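Local coordinates for protein hydrolase, isochorismatase family (Pseudomonas putida KT2440, PDB 4H17) that probably acts as a hydrolase of the isochorismatase family, at residues L26-L40 against P65-F79. Sequence-based numbering, arbitrary orientation. Where two conformers were deposited one is given.
Sequences LIIIDAQKEYLSGPL and PIIHVRHLGTVGGRF. With SO4 (sulfate ion), chain E; EDO (1,2-ethanediol), chain G; SO4 (sulfate ion), chain C.
Parallel strand pairing joins Leu-26 to Ile-29 with Ile-66 to Val-69 inside the sheet, and the loops beyond pack together. The strand axes run 15° apart, and backbone bonds alternate from Leu-26 N to Pro-65 O (2.9 Å) up to Asp-30 N to Val-69 O (2.7 Å). Helix 45-61 links the strands in a beta-alpha-beta crossover of the Rossmann-like isochorismatase fold; the loops lie at the strands' C-terminal ends, where such folds usually carry the active site. His-71 NE2 gives Asp-30 OD2 a weak, bent hydrogen bond (3.3 Å) and donates to O1 of the chain C sulfate (2.7 Å), probably from the crystallisation liquor, whose O4 accepts from Tyr-35 OH. Phe-79 is sandwiched: His-71 ND1 sits over one face, Glu-34 CG over the other, 3.7 Å from the ring centroid, and the Phe-79 edge points, offset, toward the Tyr-35 face (planes at 73°). Glu-34, CG anti to N (chi1 179°), bends at chi2 to take Phe-79 N on OE1 (2.8 Å) and Arg-78 NH1 on the syn lone pair of OE2 (3.1 Å). Cutting Glu-34 back to an alanine would probably leave Phe-79 N and Arg-78 without this acceptor and thin the ring's cover.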
ATOM      1  N   LEU A  26      12.180  -2.427  16.705  1.00 14.81           N
ATOM      2  CA  LEU A  26      12.423  -3.257  15.506  1.00 14.37           C
ATOM      3  C   LEU A  26      11.230  -4.196  15.315  1.00 13.90           C
ATOM      4  O   LEU A  26      10.785  -4.846  16.265  1.00 14.13           O
ATOM      5  CB  LEU A  26      13.667  -4.114  15.646  1.00 13.41           C
ATOM      6  CG  LEU A  26      13.969  -5.134  14.533  1.00 14.38           C
ATOM      7  CD1 LEU A  26      14.233  -4.477  13.185  1.00 16.20           C
ATOM      8  CD2 LEU A  26      15.149  -5.987  14.938  1.00 14.97           C
ATOM      9  N   ILE A  27      10.675  -4.199  14.119  1.00 10.55           N
ATOM     10  CA  ILE A  27       9.530  -5.047  13.744  1.00 10.54           C
ATOM     11  C   ILE A  27       9.911  -5.966  12.590  1.00 10.35           C
ATOM     12  O   ILE A  27      10.307  -5.496  11.522  1.00 12.42           O
ATOM     13  CB  ILE A  27       8.281  -4.227  13.342  1.00 12.11           C
ATOM     14  CG1 ILE A  27       7.914  -3.182  14.428  1.00 16.15           C
ATOM     15  CG2 ILE A  27       7.102  -5.172  13.039  1.00 13.09           C
ATOM     16  CD1 ILE A  27       6.820  -2.207  14.059  1.00 15.44           C
ATOM     17  N   ILE A  28       9.802  -7.286  12.829  1.00 11.51           N
ATOM     18  CA  ILE A  28      10.120  -8.285  11.817  1.00 12.78           C
ATOM     19  C   ILE A  28       8.803  -8.927  11.391  1.00 12.86           C
ATOM     20  O   ILE A  28       8.144  -9.612  12.178  1.00 12.89           O
ATOM     21  CB  ILE A  28      11.056  -9.379  12.355  1.00 15.35           C
ATOM     22  CG1 ILE A  28      12.312  -8.738  12.937  1.00 17.43           C
ATOM     23  CG2 ILE A  28      11.420 -10.369  11.236  1.00 15.59           C
ATOM     24  CD1 ILE A  28      13.245  -9.701  13.615  1.00 23.55           C
ATOM     25  N   ILE A  29       8.439  -8.715  10.139  1.00 11.29           N
ATOM     26  CA  ILE A  29       7.133  -9.158   9.613  1.00 11.50           C
ATOM     27  C   ILE A  29       7.254 -10.473   8.856  1.00 10.96           C
ATOM     28  O   ILE A  29       7.938 -10.583   7.808  1.00 11.00           O
ATOM     29  CB  ILE A  29       6.531  -8.066   8.726  1.00  9.73           C
ATOM     30  CG1 ILE A  29       6.253  -6.808   9.550  1.00 10.59           C
ATOM     31  CG2 ILE A  29       5.260  -8.541   8.059  1.00  9.20           C
ATOM     32  CD1 ILE A  29       5.779  -5.587   8.780  1.00 11.30           C
ATOM     33  N   ASP A  30       6.624 -11.519   9.407  1.00 10.14           N
ATOM     34  CA  ASP A  30       6.331 -12.736   8.682  1.00 12.35           C
ATOM     35  C   ASP A  30       7.569 -13.542   8.300  1.00 12.12           C
ATOM     36  O   ASP A  30       7.645 -14.035   7.187  1.00 11.45           O
ATOM     37  CB  ASP A  30       5.465 -12.461   7.436  1.00 13.95           C
ATOM     38  CG  ASP A  30       4.111 -11.812   7.772  1.00 12.35           C
ATOM     39  OD1 ASP A  30       3.604 -11.949   8.921  1.00 13.13           O
ATOM     40  OD2 ASP A  30       3.548 -11.209   6.824  1.00 14.38           O
ATOM     41  N   ALA A  31       8.546 -13.646   9.199  1.00 12.22           N
ATOM     42  CA  ALA A  31       9.777 -14.385   8.863  1.00 14.95           C
ATOM     43  C   ALA A  31       9.522 -15.888   9.058  1.00 14.24           C
ATOM     44  O   ALA A  31      10.018 -16.543   9.989  1.00 14.91           O
ATOM     45  CB  ALA A  31      10.944 -13.853   9.674  1.00 16.36           C
ATOM     46  N   GLN A  32       8.720 -16.425   8.140  1.00 13.75           N
ATOM     47  CA  GLN A  32       8.183 -17.782   8.246  1.00 12.07           C
ATOM     48  C   GLN A  32       8.573 -18.690   7.084  1.00 11.22           C
ATOM     49  O   GLN A  32       8.867 -18.237   5.990  1.00 12.36           O
ATOM     50  CB  GLN A  32       6.681 -17.750   8.355  1.00 15.72           C
ATOM     51  CG  GLN A  32       6.187 -17.000   9.570  1.00 18.87           C
ATOM     52  CD  GLN A  32       4.701 -16.915   9.586  1.00 15.14           C
ATOM     53  OE1 GLN A  32       4.099 -15.897   9.172  1.00 14.09           O
ATOM     54  NE2 GLN A  32       4.061 -17.984  10.106  1.00 15.54           N
ATOM     55  N   LYS A  33       8.530 -19.999   7.350  1.00 12.39           N
ATOM     56  CA  LYS A  33       9.041 -20.993   6.393  1.00 12.39           C
ATOM     57  C   LYS A  33       8.197 -21.130   5.084  1.00 11.38           C
ATOM     58  O   LYS A  33       8.721 -21.578   4.040  1.00 11.81           O
ATOM     59  CB  LYS A  33       9.217 -22.359   7.064  1.00 10.08           C
ATOM     60  CG  LYS A  33      10.223 -22.431   8.175  1.00 11.32           C
ATOM     61  CD  LYS A  33      10.427 -23.872   8.645  1.00 13.79           C
ATOM     62  CE  LYS A  33      11.528 -23.995   9.655  1.00 17.24           C
ATOM     63  NZ  LYS A  33      11.558 -25.384  10.172  1.00 21.16           N
ATOM     64  N   GLU A  34       6.932 -20.698   5.117  1.00 11.62           N
ATOM     65  CA  GLU A  34       6.076 -20.632   3.943  1.00 13.72           C
ATOM     66  C   GLU A  34       6.812 -20.014   2.761  1.00 11.97           C
ATOM     67  O   GLU A  34       6.672 -20.487   1.636  1.00 12.51           O
ATOM     68  CB  GLU A  34       4.828 -19.808   4.263  1.00 13.26           C
ATOM     69  CG  GLU A  34       3.869 -19.654   3.096  1.00 11.13           C
ATOM     70  CD  GLU A  34       3.123 -20.919   2.706  1.00 15.60           C
ATOM     71  OE1 GLU A  34       2.529 -21.576   3.589  1.00 16.74           O
ATOM     72  OE2 GLU A  34       3.102 -21.283   1.517  1.00 17.03           O
ATOM     73  N   TYR A  35       7.665 -19.031   3.039  1.00 10.44           N
ATOM     74  CA  TYR A  35       8.299 -18.257   1.994  1.00 11.66           C
ATOM     75  C   TYR A  35       9.558 -18.895   1.416  1.00 10.90           C
ATOM     76  O   TYR A  35      10.234 -18.248   0.573  1.00 13.06           O
ATOM     77  CB  TYR A  35       8.614 -16.863   2.507  1.00 14.45           C
ATOM     78  CG  TYR A  35       7.430 -16.030   2.907  1.00 10.55           C
ATOM     79  CD1 TYR A  35       6.411 -15.744   1.988  1.00 11.03           C
ATOM     80  CD2 TYR A  35       7.308 -15.517   4.210  1.00 11.13           C
ATOM     81  CE1 TYR A  35       5.340 -14.953   2.358  1.00 11.42           C
ATOM     82  CE2 TYR A  35       6.221 -14.740   4.569  1.00 11.07           C
ATOM     83  CZ  TYR A  35       5.255 -14.464   3.655  1.00 12.08           C
ATOM     84  OH  TYR A  35       4.270 -13.638   4.193  1.00 14.00           O
ATOM     85  N   LEU A  36       9.954 -20.073   1.931  1.00 12.19           N
ATOM     86  CA  LEU A  36      11.221 -20.690   1.486  1.00 16.59           C
ATOM     87  C   LEU A  36      11.015 -21.739   0.377  1.00 16.03           C
ATOM     88  O   LEU A  36      11.983 -22.235  -0.223  1.00 17.69           O
ATOM     89  CB  LEU A  36      11.926 -21.309   2.688  1.00 16.53           C
ATOM     90  CG  LEU A  36      12.355 -20.448   3.879  1.00 16.83           C
ATOM     91  CD1 LEU A  36      13.028 -21.218   5.017  1.00 18.35           C
ATOM     92  CD2 LEU A  36      13.237 -19.304   3.434  1.00 15.44           C
ATOM     93  N   SER A  37       9.768 -22.087   0.097  0.75 15.23           N
ATOM     94  CA  SER A  37       9.460 -23.089  -0.897  0.75 16.29           C
ATOM     95  C   SER A  37       8.018 -22.902  -1.400  0.75 16.58           C
ATOM     96  O   SER A  37       7.287 -22.100  -0.857  0.75 14.21           O
ATOM     97  CB  SER A  37       9.665 -24.495  -0.314  0.75 16.02           C
ATOM     98  OG  SER A  37       8.633 -24.787   0.617  0.75 15.76           O
ATOM     99  N   GLY A  38       7.620 -23.653  -2.421  1.00 15.48           N
ATOM    100  CA  GLY A  38       6.264 -23.572  -2.999  1.00 15.29           C
ATOM    101  C   GLY A  38       5.966 -22.291  -3.791  1.00 16.37           C
ATOM    102  O   GLY A  38       6.873 -21.562  -4.148  1.00 16.56           O
ATOM    103  N   PRO A  39       4.672 -22.028  -4.079  1.00 16.62           N
ATOM    104  CA  PRO A  39       4.262 -20.866  -4.862  1.00 16.56           C
ATOM    105  C   PRO A  39       4.608 -19.546  -4.192  1.00 16.51           C
ATOM    106  O   PRO A  39       4.726 -18.518  -4.884  1.00 16.27           O
ATOM    107  CB  PRO A  39       2.728 -21.031  -4.985  1.00 18.31           C
ATOM    108  CG  PRO A  39       2.353 -21.954  -3.899  1.00 19.01           C
ATOM    109  CD  PRO A  39       3.530 -22.840  -3.644  1.00 17.73           C
ATOM    110  N   LEU A  40       4.770 -19.532  -2.863  1.00 12.97           N
ATOM    111  CA  LEU A  40       5.117 -18.292  -2.156  1.00 13.09           C
ATOM    112  C   LEU A  40       6.627 -18.204  -1.876  1.00 12.78           C
ATOM    113  O   LEU A  40       7.058 -17.367  -1.132  1.00 13.96           O
ATOM    114  CB  LEU A  40       4.292 -18.103  -0.872  1.00 12.97           C
ATOM    115  CG  LEU A  40       2.796 -17.978  -1.121  1.00 10.87           C
ATOM    116  CD1 LEU A  40       2.129 -17.983   0.238  1.00 13.14           C
ATOM    117  CD2 LEU A  40       2.489 -16.692  -1.897  1.00 12.32           C
ATOM    118  N   PRO A  65      13.629  -2.895  21.797  1.00 13.99           N
ATOM    119  CA  PRO A  65      12.367  -3.630  21.681  1.00 14.31           C
ATOM    120  C   PRO A  65      12.277  -4.289  20.349  1.00 12.50           C
ATOM    121  O   PRO A  65      12.613  -3.642  19.315  1.00 13.36           O
ATOM    122  CB  PRO A  65      11.308  -2.532  21.841  1.00 15.37           C
ATOM    123  CG  PRO A  65      12.008  -1.385  22.455  1.00 14.81           C
ATOM    124  CD  PRO A  65      13.396  -1.440  21.879  1.00 14.92           C
ATOM    125  N   ILE A  66      11.864  -5.566  20.351  1.00 12.59           N
ATOM    126  CA  ILE A  66      11.772  -6.318  19.133  1.00 12.46           C
ATOM    127  C   ILE A  66      10.407  -6.983  19.058  1.00 12.83           C
ATOM    128  O   ILE A  66       9.981  -7.675  20.001  1.00 14.03           O
ATOM    129  CB  ILE A  66      12.850  -7.426  19.071  1.00 14.16           C
ATOM    130  CG1 ILE A  66      14.258  -6.815  19.175  1.00 14.41           C
ATOM    131  CG2 ILE A  66      12.676  -8.305  17.839  1.00 14.74           C
ATOM    132  CD1 ILE A  66      15.355  -7.816  19.495  1.00 20.65           C
ATOM    133  N   ILE A  67       9.748  -6.769  17.935  1.00 11.83           N
ATOM    134  CA  ILE A  67       8.381  -7.298  17.682  1.00 11.34           C
ATOM    135  C   ILE A  67       8.399  -8.210  16.468  1.00 11.87           C
ATOM    136  O   ILE A  67       8.845  -7.821  15.377  1.00 14.35           O
ATOM    137  CB  ILE A  67       7.400  -6.180  17.409  1.00 13.34           C
ATOM    138  CG1 ILE A  67       7.295  -5.269  18.626  1.00 14.51           C
ATOM    139  CG2 ILE A  67       6.079  -6.785  16.961  1.00 13.82           C
ATOM    140  CD1 ILE A  67       6.543  -3.965  18.396  1.00 16.57           C
ATOM    141  N   HIS A  68       8.019  -9.460  16.670  1.00 12.73           N
ATOM    142  CA  HIS A  68       7.882 -10.433  15.603  1.00 12.43           C
ATOM    143  C   HIS A  68       6.393 -10.605  15.265  1.00 11.82           C
ATOM    144  O   HIS A  68       5.562 -10.879  16.151  1.00 13.22           O
ATOM    145  CB  HIS A  68       8.417 -11.798  16.039  1.00 10.98           C
ATOM    146  CG  HIS A  68       9.799 -11.779  16.607  1.00 11.11           C
ATOM    147  ND1 HIS A  68      10.899 -12.153  15.866  1.00 11.85           N
ATOM    148  CD2 HIS A  68      10.263 -11.468  17.836  1.00 11.81           C
ATOM    149  CE1 HIS A  68      11.985 -12.048  16.615  1.00 12.78           C
ATOM    150  NE2 HIS A  68      11.625 -11.652  17.820  1.00 16.01           N
ATOM    151  N   VAL A  69       6.081 -10.481  13.993  1.00 11.11           N
ATOM    152  CA  VAL A  69       4.738 -10.686  13.479  1.00 12.92           C
ATOM    153  C   VAL A  69       4.694 -11.974  12.649  1.00 13.01           C
ATOM    154  O   VAL A  69       5.591 -12.180  11.840  1.00 12.46           O
ATOM    155  CB  VAL A  69       4.329  -9.465  12.620  1.00 13.26           C
ATOM    156  CG1 VAL A  69       2.981  -9.684  12.000  1.00 13.32           C
ATOM    157  CG2 VAL A  69       4.359  -8.165  13.430  1.00 17.46           C
ATOM    158  N   ARG A  70       3.646 -12.789  12.793  1.00 13.23           N
ATOM    159  CA  ARG A  70       3.402 -13.919  11.929  1.00 11.66           C
ATOM    160  C   ARG A  70       1.947 -13.985  11.526  1.00 10.61           C
ATOM    161  O   ARG A  70       1.063 -13.471  12.227  1.00 11.51           O
ATOM    162  CB  ARG A  70       3.704 -15.250  12.649  1.00 13.59           C
ATOM    163  CG  ARG A  70       5.168 -15.559  12.833  1.00 14.95           C
ATOM    164  CD  ARG A  70       5.357 -17.002  13.271  1.00 15.43           C
ATOM    165  NE  ARG A  70       4.882 -17.252  14.649  1.00 14.17           N
ATOM    166  CZ  ARG A  70       5.133 -18.388  15.333  1.00 11.77           C
ATOM    167  NH1 ARG A  70       5.754 -19.406  14.777  1.00 14.10           N
ATOM    168  NH2 ARG A  70       4.715 -18.502  16.592  1.00 12.63           N
ATOM    169  N   HIS A  71       1.704 -14.683  10.425  1.00 10.15           N
ATOM    170  CA  HIS A  71       0.360 -15.040  10.013  1.00  9.78           C
ATOM    171  C   HIS A  71      -0.296 -15.962  11.021  1.00 12.39           C
ATOM    172  O   HIS A  71       0.349 -16.890  11.555  1.00 11.31           O
ATOM    173  CB  HIS A  71       0.368 -15.758   8.692  1.00 11.14           C
ATOM    174  CG  HIS A  71       0.621 -14.893   7.512  1.00 13.34           C
ATOM    175  ND1 HIS A  71      -0.180 -14.897   6.396  1.00 14.66           N
ATOM    176  CD2 HIS A  71       1.612 -14.019   7.264  1.00 15.15           C
ATOM    177  CE1 HIS A  71       0.280 -14.022   5.526  1.00 15.40           C
ATOM    178  NE2 HIS A  71       1.398 -13.513   6.009  1.00 12.97           N
ATOM    179  N   LEU A  72      -1.583 -15.737  11.251  1.00 11.76           N
ATOM    180  CA  LEU A  72      -2.381 -16.745  11.931  1.00 14.79           C
ATOM    181  C   LEU A  72      -2.399 -18.031  11.102  1.00 12.76           C
ATOM    182  O   LEU A  72      -2.254 -19.124  11.665  1.00 13.95           O
ATOM    183  CB  LEU A  72      -3.787 -16.245  12.166  1.00 15.62           C
ATOM    184  CG  LEU A  72      -3.904 -15.298  13.350  1.00 22.82           C
ATOM    185  CD1 LEU A  72      -5.211 -14.527  13.230  1.00 24.36           C
ATOM    186  CD2 LEU A  72      -3.840 -16.071  14.667  1.00 23.37           C
ATOM    187  N   GLY A  73      -2.492 -17.913   9.782  1.00 12.98           N
ATOM    188  CA  GLY A  73      -2.554 -19.110   8.925  1.00 14.37           C
ATOM    189  C   GLY A  73      -3.793 -19.971   9.049  1.00 15.04           C
ATOM    190  O   GLY A  73      -4.747 -19.694   9.819  1.00 15.95           O
ATOM    191  N   THR A  74      -3.734 -21.065   8.307  1.00 13.48           N
ATOM    192  CA  THR A  74      -4.820 -22.020   8.247  1.00 11.46           C
ATOM    193  C   THR A  74      -4.235 -23.412   8.496  1.00 11.38           C
ATOM    194  O   THR A  74      -3.298 -23.780   7.864  1.00 12.98           O
ATOM    195  CB  THR A  74      -5.494 -21.966   6.857  1.00 14.29           C
ATOM    196  OG1 THR A  74      -5.987 -20.643   6.580  1.00 14.79           O
ATOM    197  CG2 THR A  74      -6.663 -22.890   6.752  1.00 14.03           C
ATOM    198  N   VAL A  75      -4.834 -24.153   9.427  1.00 14.49           N
ATOM    199  CA  VAL A  75      -4.488 -25.539   9.674  1.00 14.83           C
ATOM    200  C   VAL A  75      -4.690 -26.299   8.373  1.00 12.97           C
ATOM    201  O   VAL A  75      -5.764 -26.266   7.727  1.00 14.40           O
ATOM    202  CB  VAL A  75      -5.314 -26.162  10.799  1.00 15.95           C
ATOM    203  CG1 VAL A  75      -5.036 -27.656  10.860  1.00 17.74           C
ATOM    204  CG2 VAL A  75      -4.986 -25.464  12.109  1.00 16.31           C
ATOM    205  N   GLY A  76      -3.639 -26.997   7.977  1.00 13.19           N
ATOM    206  CA  GLY A  76      -3.589 -27.717   6.700  1.00 16.71           C
ATOM    207  C   GLY A  76      -3.417 -26.872   5.458  1.00 15.63           C
ATOM    208  O   GLY A  76      -3.431 -27.380   4.350  1.00 16.71           O
ATOM    209  N   GLY A  77      -3.230 -25.583   5.650  1.00 11.77           N
ATOM    210  CA  GLY A  77      -3.250 -24.614   4.543  1.00 13.54           C
ATOM    211  C   GLY A  77      -2.017 -23.757   4.516  1.00 13.70           C
ATOM    212  O   GLY A  77      -0.953 -24.136   4.988  1.00 14.42           O
ATOM    213  N   ARG A  78      -2.136 -22.574   3.928  1.00 14.48           N
ATOM    214  CA  ARG A  78      -1.026 -21.669   3.863  1.00 15.41           C
ATOM    215  C   ARG A  78      -0.657 -21.119   5.251  1.00 12.39           C
ATOM    216  O   ARG A  78      -1.537 -20.859   6.073  1.00 11.57           O
ATOM    217  CB  ARG A  78      -1.356 -20.541   2.855  1.00 14.94           C
ATOM    218  CG  ARG A  78      -1.543 -21.018   1.405  1.00 17.71           C
ATOM    219  CD  ARG A  78      -0.229 -21.455   0.786  1.00 21.89           C
ATOM    220  NE  ARG A  78      -0.437 -22.249  -0.422  1.00 24.84           N
ATOM    221  CZ  ARG A  78       0.479 -23.034  -0.992  1.00 26.44           C
ATOM    222  NH1 ARG A  78       1.718 -23.143  -0.503  1.00 24.23           N
ATOM    223  NH2 ARG A  78       0.155 -23.702  -2.079  1.00 30.32           N
ATOM    224  N   PHE A  79       0.641 -20.970   5.506  1.00 13.40           N
ATOM    225  CA  PHE A  79       1.191 -20.573   6.801  1.00 11.18           C
ATOM    226  C   PHE A  79       0.655 -21.451   7.929  1.00 11.32           C
ATOM    227  O   PHE A  79       0.483 -21.000   9.051  1.00 11.26           O
ATOM    228  CB  PHE A  79       0.880 -19.086   7.113  1.00 12.20           C
ATOM    229  CG  PHE A  79       1.311 -18.128   6.004  1.00 11.80           C
ATOM    230  CD1 PHE A  79       0.526 -17.885   4.897  1.00 13.83           C
ATOM    231  CD2 PHE A  79       2.579 -17.517   6.072  1.00 13.96           C
ATOM    232  CE1 PHE A  79       0.942 -17.030   3.888  1.00 12.15           C
ATOM    233  CE2 PHE A  79       2.999 -16.654   5.058  1.00 13.34           C
ATOM    234  CZ  PHE A  79       2.189 -16.428   3.965  1.00 13.03           C
TER
HETATM  235  S   SO4 E 203      -3.404 -16.050   6.865  1.00 16.44           S
HETATM  236  O1  SO4 E 203      -3.543 -14.921   5.873  1.00 23.00           O
HETATM  237  O2  SO4 E 203      -4.551 -16.974   6.588  1.00 23.50           O
HETATM  238  O3  SO4 E 203      -3.250 -15.605   8.209  1.00 15.18           O
HETATM  239  O4  SO4 E 203      -2.211 -16.794   6.385  1.00 15.21           O
HETATM  240  C1  EDO G 205      -5.985 -21.991   1.925  1.00 13.66           C
HETATM  241  O1  EDO G 205      -5.610 -23.329   2.322  1.00 12.15           O
HETATM  242  C2  EDO G 205      -5.787 -21.050   3.078  1.00 11.11           C
HETATM  243  O2  EDO G 205      -4.398 -20.955   3.436  1.00 14.85           O
HETATM  244  S   SO4 C 201       1.993 -11.401   2.858  1.00 12.52           S
HETATM  245  O1  SO4 C 201       1.658 -11.463   4.296  1.00 13.34           O
HETATM  246  O2  SO4 C 201       2.792 -10.240   2.557  1.00 12.17           O
HETATM  247  O3  SO4 C 201       0.716 -11.266   2.116  1.00 13.45           O
HETATM  248  O4  SO4 C 201       2.600 -12.651   2.364  1.00 12.97           O
HETATM  249  O   HOH W   1       8.579 -12.842  12.001  1.00 16.70           O
HETATM  250  O   HOH W   2       1.572 -19.036  10.694  1.00 15.17           O